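Local coordinates for dihydrodipicolinate synthase family protein (Sinorhizobium meliloti, PDB 4DNH), which is of unknown function but has a TIM-barrel fold and is classed with the dihydrodipicolinate synthase family, at residues A[3-11]-A[352-360]; A[329-338]-A[367-378]. All coordinates share one frame; numbering follows the deposited sequence.

Contact 1: A[3-11]-A[352-360]; sequences VSIDLPIEG and LVHLAELFR
Arg360 reaches back from helix 352-360 to strand 4-9, and its guanidinium organises the polar half of this contact. Its CG stands anti to the carbonyl carbon (chi1 -54°) and the chain runs extended from CG to NE, which carries the head group to the C-terminal end of the strand. There NH2 donates to Pro8 O over 3.3 Å in a nearly straight bond, 170° at the hydrogen. The oxygen lies in the guanidinium plane, yet the donor stands well above the carbonyl plane of Pro8, so the bond does not follow a lone pair. Water 1 completes the link: it donates to Pro8 O and to Val353 O and accepts from Arg360 NH1, at 2.7 Å from that nitrogen. NH1 also forms a salt bridge with Glu357 OE1 at 2.9 Å, meeting the anti lone pair of that oxygen; two anchors on NH1 and one on NH2 should fix the rotation of the head group.

Leu7 approaches Arg360 from the opposite direction and lays CD1 over one guanidinium face, displaced toward the rim. The same methyl lies 3.8 Å from Phe359 CD1, the two side chains crossing at about a right angle, while Ile5 CG2 is 3.8 Å from Phe359 CE1. The Pro8 ring turns its CG and CD to the helix, CD 3.8 Å from Ala356 CB and CG 4.0 Å from Leu352 CD2.

Strand and helix axes approach to 7.8 Å at 127°. Strand 4-9 pairs with strand 12-17 in an antiparallel hairpin separate from the barrel sheet, and helix 371-384 adjoins both partners: Ile5 touches Met378, and Phe359 touches Thr375.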
loop_
_atom_site.group_PDB
_atom_site.type_symbol
_atom_site.label_atom_id
_atom_site.label_comp_id
_atom_site.label_asym_id
_atom_site.label_seq_id
_atom_site.Cartn_x
_atom_site.Cartn_y
_atom_site.Cartn_z
ATOM N N VAL A 3 -16.322 14.433 23.551
ATOM C CA VAL A 3 -15.501 13.306 23.966
ATOM C C VAL A 3 -14.066 13.757 24.221
ATOM O O VAL A 3 -13.446 14.441 23.397
ATOM C CB VAL A 3 -15.527 12.164 22.929
ATOM C CG1 VAL A 3 -14.694 10.991 23.420
ATOM C CG2 VAL A 3 -16.960 11.716 22.642
ATOM N N SER A 4 -13.555 13.358 25.380
ATOM C CA SER A 4 -12.242 13.764 25.849
ATOM C C SER A 4 -11.471 12.530 26.325
ATOM O O SER A 4 -12.065 11.570 26.813
ATOM C CB SER A 4 -12.395 14.796 26.972
ATOM O OG SER A 4 -11.151 15.113 27.569
ATOM N N ILE A 5 -10.151 12.553 26.166
ATOM C CA ILE A 5 -9.291 11.438 26.586
ATOM C C ILE A 5 -7.902 11.939 27.021
ATOM O O ILE A 5 -7.348 12.866 26.415
ATOM C CB ILE A 5 -9.194 10.342 25.483
ATOM C CG1 ILE A 5 -8.318 9.165 25.940
ATOM C CG2 ILE A 5 -8.694 10.916 24.157
ATOM C CD1 ILE A 5 -8.577 7.883 25.184
ATOM N N ASP A 6 -7.353 11.345 28.080
ATOM C CA ASP A 6 -5.985 11.667 28.498
ATOM C C ASP A 6 -4.965 10.818 27.751
ATOM O O ASP A 6 -5.050 9.600 27.751
ATOM C CB ASP A 6 -5.819 11.532 30.011
ATOM C CG ASP A 6 -6.314 12.755 30.765
ATOM O OD1 ASP A 6 -6.479 13.837 30.152
ATOM O OD2 ASP A 6 -6.530 12.638 31.983
ATOM N N LEU A 7 -4.014 11.481 27.105
ATOM C CA LEU A 7 -3.061 10.829 26.207
ATOM C C LEU A 7 -1.631 11.211 26.538
ATOM O O LEU A 7 -1.384 12.311 27.046
ATOM C CB LEU A 7 -3.351 11.191 24.753
ATOM C CG LEU A 7 -4.681 10.772 24.134
ATOM C CD1 LEU A 7 -4.731 11.325 22.725
ATOM C CD2 LEU A 7 -4.904 9.264 24.095
ATOM N N PRO A 8 -0.681 10.305 26.258
ATOM C CA PRO A 8 0.719 10.598 26.564
ATOM C C PRO A 8 1.395 11.534 25.565
ATOM O O PRO A 8 1.301 11.329 24.354
ATOM C CB PRO A 8 1.392 9.227 26.567
ATOM C CG PRO A 8 0.478 8.308 25.844
ATOM C CD PRO A 8 -0.891 8.913 25.806
ATOM N N ILE A 9 2.023 12.576 26.106
ATOM C CA ILE A 9 2.943 13.447 25.381
ATOM C C ILE A 9 4.084 13.712 26.346
ATOM O O ILE A 9 3.844 13.989 27.528
ATOM C CB ILE A 9 2.362 14.845 25.037
ATOM C CG1 ILE A 9 0.831 14.848 24.994
ATOM C CG2 ILE A 9 2.987 15.392 23.755
ATOM C CD1 ILE A 9 0.220 16.227 24.820
ATOM N N GLU A 10 5.315 13.642 25.839
ATOM C CA GLU A 10 6.527 13.990 26.606
ATOM C C GLU A 10 6.570 13.323 27.993
ATOM O O GLU A 10 6.671 14.008 29.015
ATOM C CB GLU A 10 6.672 15.521 26.752
ATOM C CG GLU A 10 6.105 16.366 25.609
ATOM C CD GLU A 10 7.156 16.866 24.634
ATOM O OE1 GLU A 10 7.921 16.040 24.092
ATOM O OE2 GLU A 10 7.204 18.094 24.397
ATOM N N GLY A 11 6.469 11.992 28.021
ATOM C CA GLY A 11 6.499 11.222 29.277
ATOM C C GLY A 11 5.319 11.432 30.224
ATOM O O GLY A 11 5.050 10.584 31.085
ATOM N N LEU A 352 3.817 3.738 22.155
ATOM C CA LEU A 352 2.496 4.152 22.558
ATOM C C LEU A 352 2.286 5.620 22.185
ATOM O O LEU A 352 1.214 6.000 21.704
ATOM C CB LEU A 352 2.327 3.952 24.058
ATOM C CG LEU A 352 0.982 4.379 24.644
ATOM C CD1 LEU A 352 -0.146 3.499 24.109
ATOM C CD2 LEU A 352 1.023 4.368 26.175
ATOM N N VAL A 353 3.331 6.419 22.398
ATOM C CA VAL A 353 3.349 7.838 22.113
ATOM C C VAL A 353 2.991 8.060 20.646
ATOM O O VAL A 353 2.262 8.985 20.307
ATOM C CB VAL A 353 4.750 8.452 22.434
ATOM C CG1 VAL A 353 4.934 9.812 21.763
ATOM C CG2 VAL A 353 4.935 8.600 23.932
ATOM N N HIS A 354 3.510 7.193 19.783
ATOM C CA HIS A 354 3.234 7.273 18.366
ATOM C C HIS A 354 1.797 6.913 18.061
ATOM O O HIS A 354 1.172 7.542 17.202
ATOM C CB HIS A 354 4.192 6.379 17.612
ATOM C CG HIS A 354 3.904 6.286 16.147
ATOM N ND1 HIS A 354 2.883 5.557 15.659
ATOM C CD2 HIS A 354 4.542 6.856 15.053
ATOM C CE1 HIS A 354 2.870 5.645 14.316
ATOM N NE2 HIS A 354 3.899 6.437 13.945
ATOM N N LEU A 355 1.260 5.921 18.773
ATOM C CA LEU A 355 -0.125 5.483 18.580
ATOM C C LEU A 355 -1.121 6.546 19.057
ATOM O O LEU A 355 -2.125 6.805 18.397
ATOM C CB LEU A 355 -0.373 4.122 19.254
ATOM C CG LEU A 355 0.504 2.962 18.752
ATOM C CD1 LEU A 355 0.339 1.699 19.566
ATOM C CD2 LEU A 355 0.248 2.654 17.280
ATOM N N ALA A 356 -0.819 7.180 20.187
ATOM C CA ALA A 356 -1.608 8.318 20.684
ATOM C C ALA A 356 -1.563 9.493 19.716
ATOM O O ALA A 356 -2.594 10.106 19.450
ATOM C CB ALA A 356 -1.133 8.753 22.067
ATOM N N GLU A 357 -0.386 9.813 19.176
ATOM C CA GLU A 357 -0.311 10.905 18.199
ATOM C C GLU A 357 -1.120 10.574 16.946
ATOM O O GLU A 357 -1.897 11.410 16.455
ATOM C CB GLU A 357 1.139 11.300 17.870
ATOM C CG GLU A 357 1.280 12.390 16.799
ATOM C CD GLU A 357 0.841 13.796 17.247
ATOM O OE1 GLU A 357 0.270 13.935 18.359
ATOM O OE2 GLU A 357 1.063 14.776 16.473
ATOM N N LEU A 358 -0.947 9.353 16.454
ATOM C CA LEU A 358 -1.792 8.781 15.404
ATOM C C LEU A 358 -3.295 9.007 15.668
ATOM O O LEU A 358 -4.016 9.457 14.793
ATOM C CB LEU A 358 -1.487 7.281 15.238
ATOM C CG LEU A 358 -1.976 6.580 13.965
ATOM C CD1 LEU A 358 -1.124 5.363 13.647
ATOM C CD2 LEU A 358 -3.434 6.166 14.100
ATOM N N PHE A 359 -3.754 8.705 16.873
ATOM C CA PHE A 359 -5.139 8.978 17.267
ATOM C C PHE A 359 -5.540 10.465 17.121
ATOM O O PHE A 359 -6.596 10.756 16.549
ATOM C CB PHE A 359 -5.383 8.410 18.677
ATOM C CG PHE A 359 -6.738 8.714 19.267
ATOM C CD1 PHE A 359 -6.971 9.919 19.942
ATOM C CD2 PHE A 359 -7.761 7.771 19.213
ATOM C CE1 PHE A 359 -8.213 10.185 20.509
ATOM C CE2 PHE A 359 -9.007 8.025 19.785
ATOM C CZ PHE A 359 -9.237 9.236 20.434
ATOM N N ARG A 360 -4.715 11.402 17.599
ATOM C CA ARG A 360 -5.032 12.853 17.460
ATOM C C ARG A 360 -5.095 13.300 16.014
ATOM O O ARG A 360 -6.016 14.005 15.613
ATOM C CB ARG A 360 -4.002 13.743 18.133
ATOM C CG ARG A 360 -3.698 13.471 19.589
ATOM C CD ARG A 360 -2.657 14.475 20.054
ATOM N NE ARG A 360 -2.261 14.212 21.421
ATOM C CZ ARG A 360 -1.293 13.374 21.782
ATOM N NH1 ARG A 360 -0.586 12.711 20.869
ATOM N NH2 ARG A 360 -1.027 13.208 23.068
HETATM O O HOH W 1 1.516 11.118 21.505
#

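Contact 2: A[329-338]-A[367-378]; sequences FLAYLNGLQD and ALADPELATARM
Helices 329-333 and 371-378 run at 118° to each other with axes 9.7 Å apart, and the backbones come closest where the CA atoms of Leu333 and Ala374 are 4.5 Å apart. The first helix ends in a Schellman motif with Gly335, at positive phi, as its C-prime residue.

Arg377 reaches over this terminus. Its chain bends at chi2 (148°) and passes CB, CG and CD across one face of the Tyr332 ring; ring and guanidinium planes are 26° apart. NH1 donates to Tyr332 O at 2.7 Å and to Gln337 O at 2.6 Å, both bonds lying in the carbonyl planes and close to the guanidinium plane. NH2 forms a salt bridge with Asp338 OD1 at 3.2 Å, although the carboxylate stands almost perpendicular to the guanidinium.

Farther along, Asn334 OD1 accepts from Ala369 N at 3.0 Å, the donor raised above the amide plane, and its ND2 makes a weak bond to Ala367 O. Water 2 lies within hydrogen-bonding distance of Leu333 O, Asn334 OD1 and Asp370 N.

Between these polar ends, Leu333 packs its CB against Ala374 CB. On the flank, Leu330 CD1 meets Leu368 CD2 at 3.9 Å, and the selenium of selenomethionine Met378 approaches the edge of the Phe329 ring, 3.8 Å from CZ, as a Met-aromatic contact.

Chemically, a buried arginine meets two main-chain carbonyls at the C-terminal end of a helix and in the turn beyond it. Its charge would probably complement the helix dipole there, while Asp338 supplies a countercharge.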
loop_
_atom_site.group_PDB
_atom_site.type_symbol
_atom_site.label_atom_id
_atom_site.label_comp_id
_atom_site.label_asym_id
_atom_site.label_seq_id
_atom_site.Cartn_x
_atom_site.Cartn_y
_atom_site.Cartn_z
ATOM N N PHE A 329 -3.435 -0.289 13.167
ATOM C CA PHE A 329 -3.955 0.377 14.367
ATOM C C PHE A 329 -5.171 1.234 14.037
ATOM O O PHE A 329 -6.136 1.278 14.793
ATOM C CB PHE A 329 -2.891 1.228 15.049
ATOM C CG PHE A 329 -3.330 1.787 16.376
ATOM C CD1 PHE A 329 -3.537 0.953 17.470
ATOM C CD2 PHE A 329 -3.529 3.145 16.538
ATOM C CE1 PHE A 329 -3.921 1.458 18.694
ATOM C CE2 PHE A 329 -3.917 3.660 17.762
ATOM C CZ PHE A 329 -4.114 2.812 18.842
ATOM N N LEU A 330 -5.128 1.918 12.902
ATOM C CA LEU A 330 -6.249 2.732 12.523
ATOM C C LEU A 330 -7.470 1.856 12.162
ATOM O O LEU A 330 -8.586 2.160 12.580
ATOM C CB LEU A 330 -5.868 3.739 11.435
ATOM C CG LEU A 330 -6.901 4.871 11.272
ATOM C CD1 LEU A 330 -7.330 5.479 12.609
ATOM C CD2 LEU A 330 -6.469 5.938 10.263
ATOM N N ALA A 331 -7.260 0.758 11.431
ATOM C CA ALA A 331 -8.335 -0.214 11.227
ATOM C C ALA A 331 -8.977 -0.646 12.549
ATOM O O ALA A 331 -10.201 -0.739 12.632
ATOM C CB ALA A 331 -7.848 -1.427 10.452
ATOM N N TYR A 332 -8.149 -0.909 13.564
ATOM C CA TYR A 332 -8.606 -1.326 14.903
ATOM C C TYR A 332 -9.429 -0.250 15.580
ATOM O O TYR A 332 -10.455 -0.541 16.196
ATOM C CB TYR A 332 -7.416 -1.696 15.796
ATOM C CG TYR A 332 -7.743 -1.878 17.269
ATOM C CD1 TYR A 332 -8.478 -2.984 17.713
ATOM C CD2 TYR A 332 -7.304 -0.955 18.224
ATOM C CE1 TYR A 332 -8.776 -3.164 19.057
ATOM C CE2 TYR A 332 -7.592 -1.121 19.567
ATOM C CZ TYR A 332 -8.324 -2.233 19.979
ATOM O OH TYR A 332 -8.622 -2.403 21.316
ATOM N N LEU A 333 -8.985 0.998 15.472
ATOM C CA LEU A 333 -9.753 2.112 16.031
ATOM C C LEU A 333 -11.102 2.251 15.344
ATOM O O LEU A 333 -12.069 2.659 15.970
ATOM C CB LEU A 333 -8.983 3.433 15.936
ATOM C CG LEU A 333 -7.755 3.589 16.833
ATOM C CD1 LEU A 333 -7.051 4.891 16.471
ATOM C CD2 LEU A 333 -8.102 3.508 18.317
ATOM N N ASN A 334 -11.153 1.922 14.054
ATOM C CA ASN A 334 -12.372 2.082 13.278
ATOM C C ASN A 334 -13.249 0.840 13.328
ATOM O O ASN A 334 -14.259 0.762 12.632
ATOM C CB ASN A 334 -12.036 2.430 11.832
ATOM C CG ASN A 334 -11.518 3.836 11.684
ATOM O OD1 ASN A 334 -12.055 4.764 12.286
ATOM N ND2 ASN A 334 -10.475 4.011 10.876
ATOM N N GLY A 335 -12.853 -0.135 14.145
ATOM C CA GLY A 335 -13.666 -1.334 14.370
ATOM C C GLY A 335 -13.743 -2.291 13.195
ATOM O O GLY A 335 -14.694 -3.031 13.074
ATOM N N LEU A 336 -12.737 -2.286 12.334
ATOM C CA LEU A 336 -12.728 -3.164 11.176
ATOM C C LEU A 336 -12.160 -4.501 11.591
ATOM O O LEU A 336 -12.304 -5.503 10.883
ATOM C CB LEU A 336 -11.908 -2.548 10.047
ATOM C CG LEU A 336 -12.288 -1.090 9.714
ATOM C CD1 LEU A 336 -11.408 -0.554 8.599
ATOM C CD2 LEU A 336 -13.772 -0.947 9.368
ATOM N N GLN A 337 -11.520 -4.504 12.758
ATOM C CA GLN A 337 -11.080 -5.713 13.420
ATOM C C GLN A 337 -11.160 -5.474 14.916
ATOM O O GLN A 337 -11.279 -4.328 15.352
ATOM C CB GLN A 337 -9.677 -6.125 12.967
ATOM C CG GLN A 337 -8.556 -5.112 13.142
ATOM C CD GLN A 337 -7.277 -5.580 12.462
ATOM O OE1 GLN A 337 -7.177 -5.553 11.225
ATOM N NE2 GLN A 337 -6.309 -6.048 13.254
ATOM N N ASP A 338 -11.122 -6.548 15.697
ATOM C CA ASP A 338 -11.422 -6.486 17.133
ATOM C C ASP A 338 -10.198 -6.587 18.014
ATOM O O ASP A 338 -10.312 -6.604 19.231
ATOM C CB ASP A 338 -12.372 -7.614 17.509
ATOM C CG ASP A 338 -13.722 -7.461 16.866
ATOM O OD1 ASP A 338 -14.122 -6.298 16.584
ATOM O OD2 ASP A 338 -14.374 -8.508 16.646
ATOM N N ALA A 367 -10.803 10.983 10.069
ATOM C CA ALA A 367 -10.526 9.573 9.736
ATOM C C ALA A 367 -10.956 8.566 10.806
ATOM O O ALA A 367 -10.747 7.359 10.640
ATOM C CB ALA A 367 -9.046 9.380 9.389
ATOM N N LEU A 368 -11.540 9.043 11.899
ATOM C CA LEU A 368 -12.186 8.147 12.871
ATOM C C LEU A 368 -13.675 8.014 12.542
ATOM O O LEU A 368 -14.474 8.891 12.891
ATOM C CB LEU A 368 -12.008 8.666 14.302
ATOM C CG LEU A 368 -10.587 8.879 14.815
ATOM C CD1 LEU A 368 -10.643 9.488 16.204
ATOM C CD2 LEU A 368 -9.799 7.568 14.823
ATOM N N ALA A 369 -14.044 6.935 11.851
ATOM C CA ALA A 369 -15.451 6.711 11.438
ATOM C C ALA A 369 -16.408 6.765 12.626
ATOM O O ALA A 369 -17.510 7.326 12.527
ATOM C CB ALA A 369 -15.602 5.389 10.690
ATOM N N ASP A 370 -15.964 6.206 13.752
ATOM C CA ASP A 370 -16.763 6.159 14.975
ATOM C C ASP A 370 -15.949 6.639 16.191
ATOM O O ASP A 370 -15.297 5.831 16.863
ATOM C CB ASP A 370 -17.292 4.736 15.189
ATOM C CG ASP A 370 -18.374 4.663 16.245
ATOM O OD1 ASP A 370 -18.845 5.724 16.716
ATOM O OD2 ASP A 370 -18.762 3.530 16.598
ATOM N N PRO A 371 -15.985 7.957 16.469
ATOM C CA PRO A 371 -15.165 8.580 17.516
ATOM C C PRO A 371 -15.329 7.976 18.905
ATOM O O PRO A 371 -14.332 7.765 19.587
ATOM C CB PRO A 371 -15.624 10.041 17.496
ATOM C CG PRO A 371 -16.053 10.261 16.094
ATOM C CD PRO A 371 -16.701 8.971 15.674
ATOM N N GLU A 372 -16.557 7.687 19.315
ATOM C CA GLU A 372 -16.795 7.041 20.612
ATOM C C GLU A 372 -16.150 5.649 20.733
ATOM O O GLU A 372 -15.504 5.347 21.737
ATOM C CB GLU A 372 -18.287 7.003 20.932
ATOM C CG GLU A 372 -18.790 8.327 21.495
ATOM C CD GLU A 372 -20.301 8.454 21.498
ATOM O OE1 GLU A 372 -21.002 7.422 21.387
ATOM O OE2 GLU A 372 -20.790 9.599 21.617
ATOM N N LEU A 373 -16.310 4.821 19.701
ATOM C CA LEU A 373 -15.649 3.522 19.639
ATOM C C LEU A 373 -14.117 3.671 19.582
ATOM O O LEU A 373 -13.396 2.997 20.336
ATOM C CB LEU A 373 -16.163 2.711 18.444
ATOM C CG LEU A 373 -15.570 1.308 18.211
ATOM C CD1 LEU A 373 -15.943 0.315 19.320
ATOM C CD2 LEU A 373 -15.973 0.784 16.839
ATOM N N ALA A 374 -13.630 4.558 18.714
ATOM C CA ALA A 374 -12.196 4.819 18.623
ATOM C C ALA A 374 -11.628 5.189 19.991
ATOM O O ALA A 374 -10.571 4.675 20.391
ATOM C CB ALA A 374 -11.906 5.912 17.617
ATOM N N THR A 375 -12.349 6.055 20.710
ATOM C CA THR A 375 -11.929 6.508 22.033
ATOM C C THR A 375 -11.902 5.376 23.045
ATOM O O THR A 375 -10.978 5.307 23.854
ATOM C CB THR A 375 -12.805 7.676 22.534
ATOM O OG1 THR A 375 -12.636 8.776 21.644
ATOM C CG2 THR A 375 -12.422 8.140 23.946
ATOM N N ALA A 376 -12.900 4.494 22.996
ATOM C CA ALA A 376 -12.968 3.360 23.926
ATOM C C ALA A 376 -11.808 2.407 23.678
ATOM O O ALA A 376 -11.157 1.942 24.612
ATOM C CB ALA A 376 -14.303 2.626 23.806
ATOM N N ARG A 377 -11.559 2.123 22.408
ATOM C CA ARG A 377 -10.446 1.280 22.015
ATOM C C ARG A 377 -9.085 1.853 22.391
ATOM O O ARG A 377 -8.237 1.114 22.906
ATOM C CB ARG A 377 -10.530 0.933 20.534
ATOM C CG ARG A 377 -11.264 -0.369 20.351
ATOM C CD ARG A 377 -12.047 -0.457 19.070
ATOM N NE ARG A 377 -12.862 -1.675 19.108
ATOM C CZ ARG A 377 -12.791 -2.658 18.222
ATOM N NH1 ARG A 377 -11.956 -2.576 17.187
ATOM N NH2 ARG A 377 -13.571 -3.714 18.363
HETATM N N MSE A 378 -8.892 3.158 22.180
HETATM C CA MSE A 378 -7.696 3.842 22.676
HETATM C C MSE A 378 -7.567 3.704 24.175
HETATM O O MSE A 378 -6.459 3.518 24.683
HETATM C CB MSE A 378 -7.671 5.316 22.274
HETATM C CG MSE A 378 -6.333 5.972 22.631
HETATM SE SE MSE A 378 -4.879 5.605 21.335
HETATM C CE MSE A 378 -3.510 5.021 22.617
HETATM O O HOH W 2 -13.349 5.033 14.798
#

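The two contacts join the C-terminal helices with the N-terminal hairpin, to one side of the eight-stranded barrel; their centres are about 14 Å apart. Along the chain the order is 3-11, 329-338, 352-360, 367-378, so their segments alternate, and helices 323-333, 352-364 and 371-384 are consecutive. Helix 371-384 bridges the pair: Thr375 OG1 lies 3.5 Å from Val3 CG1 and 3.6 Å from Phe359 CZ. Helices 323-333 and 352-364 also touch directly, Phe329 CE2 lying 3.7 Å from Leu355 O. The N-terminal strand, more than 300 residues from helix 352-364 in sequence, is thereby packed against the same group of C-terminal helices, which brings the two chain ends together at the periphery of the barrel.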